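Local coordinates for secreted protein (Streptomyces lividans TK24, PDB 5LXZ), which is a secreted copper metalloradical protein of the AA5 family, related to galactose oxidase and probably an oxidase, at residues A[78-86]-A[246-254]. The protein carries 1 engineered substitution. Numbering follows the deposited sequence. Where two conformers were deposited one is given.
Sequences LFCTGHTQL and RAYPTLTTL. Engineered in segment 246-254: A247 (natural residue Trp). With CU (copper (II) ion), chain B; EDO (1,2-ethanediol), chain P.
The amide N of Y248 donates to O of C80 at 2.8 Å, nearly straight (166° at the hydrogen). CB of C80 lies 3.6 Å from CD1 of Y248, obliquely to the ring. Its SG, turned beside the backbone N (chi1 -50°), sits 3.7 Å above the plane of the F79 ring, over its centre. The same sulfur meets the Y248 ring only obliquely, 4.8 Å from the centroid. The engineered A247 adds its CB at 4.1 Å from CB of C80. OH of Y248 binds copper at 2.1 Å; water 3, H461 and H548 bind it too, and Y460 belongs to the same site. C80 and Y248 correspond to the pair that forms the thioether-linked Tyr–Cys cofactor in galactose oxidase; both were deposited in two conformers, and in this one SG is 3.7 Å from CE1 of Y248, too far for the link. Strands 81-85 and 250-253 run almost parallel (16°) as inner strands of neighbouring propeller blades, the latter in a Kelch motif. Between them a 1,2-ethanediol, probably from crystallisation, bridges the backbones: its O2 accepts from N of H83 and N of L251. CD2 of L251 lies 3.7 Å from O of G82, and further along water 1 links OG1 of T84, also bonded to D553, with N of T253.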
# COMPACT_ATOMS: atom_id res chain seq x y z
N LEU A 78 10.61 8.52 6.10
CA LEU A 78 10.10 7.19 5.70
C LEU A 78 8.62 7.14 5.43
O LEU A 78 8.08 6.09 5.14
CB LEU A 78 10.48 6.16 6.73
CG LEU A 78 11.97 6.06 6.94
CD1 LEU A 78 12.23 4.96 7.95
CD2 LEU A 78 12.75 5.87 5.64
N PHE A 79 7.97 8.28 5.47
CA PHE A 79 6.66 8.45 4.92
C PHE A 79 6.82 8.17 3.42
O PHE A 79 7.79 8.57 2.84
CB PHE A 79 6.26 9.92 5.28
CG PHE A 79 5.12 10.50 4.51
CD1 PHE A 79 3.98 9.77 4.25
CD2 PHE A 79 5.19 11.84 4.08
CE1 PHE A 79 2.93 10.34 3.56
CE2 PHE A 79 4.17 12.39 3.37
CZ PHE A 79 3.03 11.65 3.12
N CYS A 80 5.90 7.51 2.77
CA CYS A 80 6.07 7.29 1.29
C CYS A 80 7.03 6.16 0.92
O CYS A 80 7.45 6.07 -0.23
CB CYS A 80 6.57 8.54 0.47
SG CYS A 80 5.78 10.16 0.65
N THR A 81 7.40 5.32 1.88
CA THR A 81 8.24 4.18 1.56
C THR A 81 7.46 2.96 1.17
O THR A 81 6.25 2.90 1.38
CB THR A 81 9.02 3.75 2.83
OG1 THR A 81 8.10 3.66 3.94
CG2 THR A 81 10.09 4.67 3.11
N GLY A 82 8.15 1.97 0.59
CA GLY A 82 7.64 0.63 0.43
C GLY A 82 8.37 -0.28 1.39
O GLY A 82 9.43 0.08 1.90
N HIS A 83 7.83 -1.46 1.67
CA HIS A 83 8.39 -2.27 2.74
C HIS A 83 7.86 -3.67 2.70
O HIS A 83 6.66 -3.88 2.40
CB HIS A 83 8.16 -1.67 4.10
CG HIS A 83 6.82 -1.07 4.28
ND1 HIS A 83 5.65 -1.75 4.02
CD2 HIS A 83 6.47 0.18 4.62
CE1 HIS A 83 4.63 -0.95 4.27
NE2 HIS A 83 5.10 0.22 4.61
N THR A 84 8.72 -4.64 3.00
CA THR A 84 8.30 -6.01 3.13
C THR A 84 9.28 -6.74 4.07
O THR A 84 10.42 -6.31 4.26
CB THR A 84 8.13 -6.67 1.76
OG1 THR A 84 7.26 -7.82 1.87
CG2 THR A 84 9.46 -7.04 1.17
N GLN A 85 8.80 -7.80 4.69
CA GLN A 85 9.63 -8.64 5.55
C GLN A 85 10.62 -9.46 4.77
O GLN A 85 10.27 -10.13 3.82
CB GLN A 85 8.73 -9.58 6.36
CG GLN A 85 9.53 -10.29 7.46
CD GLN A 85 8.94 -11.57 8.03
OE1 GLN A 85 9.69 -12.37 8.64
NE2 GLN A 85 7.65 -11.75 7.95
N LEU A 86 11.86 -9.42 5.20
CA LEU A 86 12.92 -10.27 4.68
C LEU A 86 12.90 -11.62 5.39
O LEU A 86 12.25 -11.82 6.40
CB LEU A 86 14.26 -9.60 4.90
CG LEU A 86 14.42 -8.27 4.19
CD1 LEU A 86 15.79 -7.73 4.53
CD2 LEU A 86 14.21 -8.34 2.70
N ARG A 246 12.43 6.93 -5.19
CA ARG A 246 11.05 6.44 -5.28
C ARG A 246 10.25 6.87 -4.07
O ARG A 246 10.52 6.43 -2.96
CB ARG A 246 11.00 4.91 -5.37
CG ARG A 246 11.86 4.28 -6.46
CD ARG A 246 11.76 2.76 -6.31
NE ARG A 246 12.71 2.11 -7.18
CZ ARG A 246 12.49 1.76 -8.45
NH1 ARG A 246 11.32 1.89 -9.02
NH2 ARG A 246 13.45 1.23 -9.19
N ALA A 247 9.27 7.74 -4.29
CA ALA A 247 8.17 7.94 -3.37
C ALA A 247 7.05 7.03 -3.81
O ALA A 247 6.60 7.09 -4.96
CB ALA A 247 7.67 9.39 -3.35
N TYR A 248 6.59 6.18 -2.89
CA TYR A 248 5.46 5.26 -3.10
C TYR A 248 5.79 4.02 -3.96
O TYR A 248 5.00 3.60 -4.82
CB TYR A 248 4.25 5.94 -3.71
CG TYR A 248 3.50 6.91 -2.90
CD1 TYR A 248 3.88 7.29 -1.62
CD2 TYR A 248 2.32 7.41 -3.44
CE1 TYR A 248 3.11 8.20 -0.92
CE2 TYR A 248 1.58 8.31 -2.76
CZ TYR A 248 1.97 8.70 -1.51
OH TYR A 248 1.14 9.58 -0.90
N PRO A 249 6.95 3.40 -3.76
CA PRO A 249 7.21 2.15 -4.46
C PRO A 249 6.52 0.94 -3.77
O PRO A 249 6.26 0.97 -2.55
CB PRO A 249 8.71 2.02 -4.34
CG PRO A 249 8.97 2.51 -2.98
CD PRO A 249 8.01 3.67 -2.77
N THR A 250 6.26 -0.10 -4.56
CA THR A 250 5.99 -1.40 -3.94
C THR A 250 7.26 -2.20 -3.87
O THR A 250 8.00 -2.26 -4.84
CB THR A 250 4.92 -2.17 -4.73
OG1 THR A 250 3.66 -1.56 -4.42
CG2 THR A 250 4.83 -3.63 -4.36
N LEU A 251 7.47 -2.82 -2.70
CA LEU A 251 8.51 -3.83 -2.51
C LEU A 251 7.83 -5.16 -2.34
O LEU A 251 6.94 -5.28 -1.48
CB LEU A 251 9.32 -3.51 -1.27
CG LEU A 251 10.55 -2.61 -1.47
CD1 LEU A 251 10.29 -1.32 -2.13
CD2 LEU A 251 11.21 -2.42 -0.10
N THR A 252 8.19 -6.15 -3.11
CA THR A 252 7.52 -7.45 -3.04
C THR A 252 8.53 -8.58 -3.23
O THR A 252 9.45 -8.47 -4.02
CB THR A 252 6.35 -7.50 -4.06
OG1 THR A 252 5.47 -8.58 -3.73
CG2 THR A 252 6.78 -7.57 -5.46
N THR A 253 8.36 -9.65 -2.47
CA THR A 253 9.32 -10.77 -2.52
C THR A 253 9.11 -11.65 -3.73
O THR A 253 7.97 -12.01 -4.06
CB THR A 253 9.09 -11.62 -1.29
OG1 THR A 253 9.28 -10.78 -0.12
CG2 THR A 253 10.03 -12.81 -1.26
N LEU A 254 10.21 -11.98 -4.39
CA LEU A 254 10.20 -12.88 -5.53
C LEU A 254 10.45 -14.34 -5.09
O LEU A 254 10.71 -14.64 -3.94
CB LEU A 254 11.25 -12.43 -6.55
CG LEU A 254 11.05 -11.02 -7.12
CD1 LEU A 254 12.22 -10.69 -8.05
CD2 LEU A 254 9.75 -10.90 -7.88
CU CU B . 0.49 9.09 0.99
C1 EDO P . 4.06 -1.12 -0.13
O1 EDO P . 4.71 -0.96 1.14
C2 EDO P . 4.33 -2.48 -0.65
O2 EDO P . 5.73 -2.65 -0.42
O HOH W 1 6.86 -9.53 -0.08
O HOH W 2 11.06 -11.61 1.76
O HOH W 3 1.01 11.17 0.58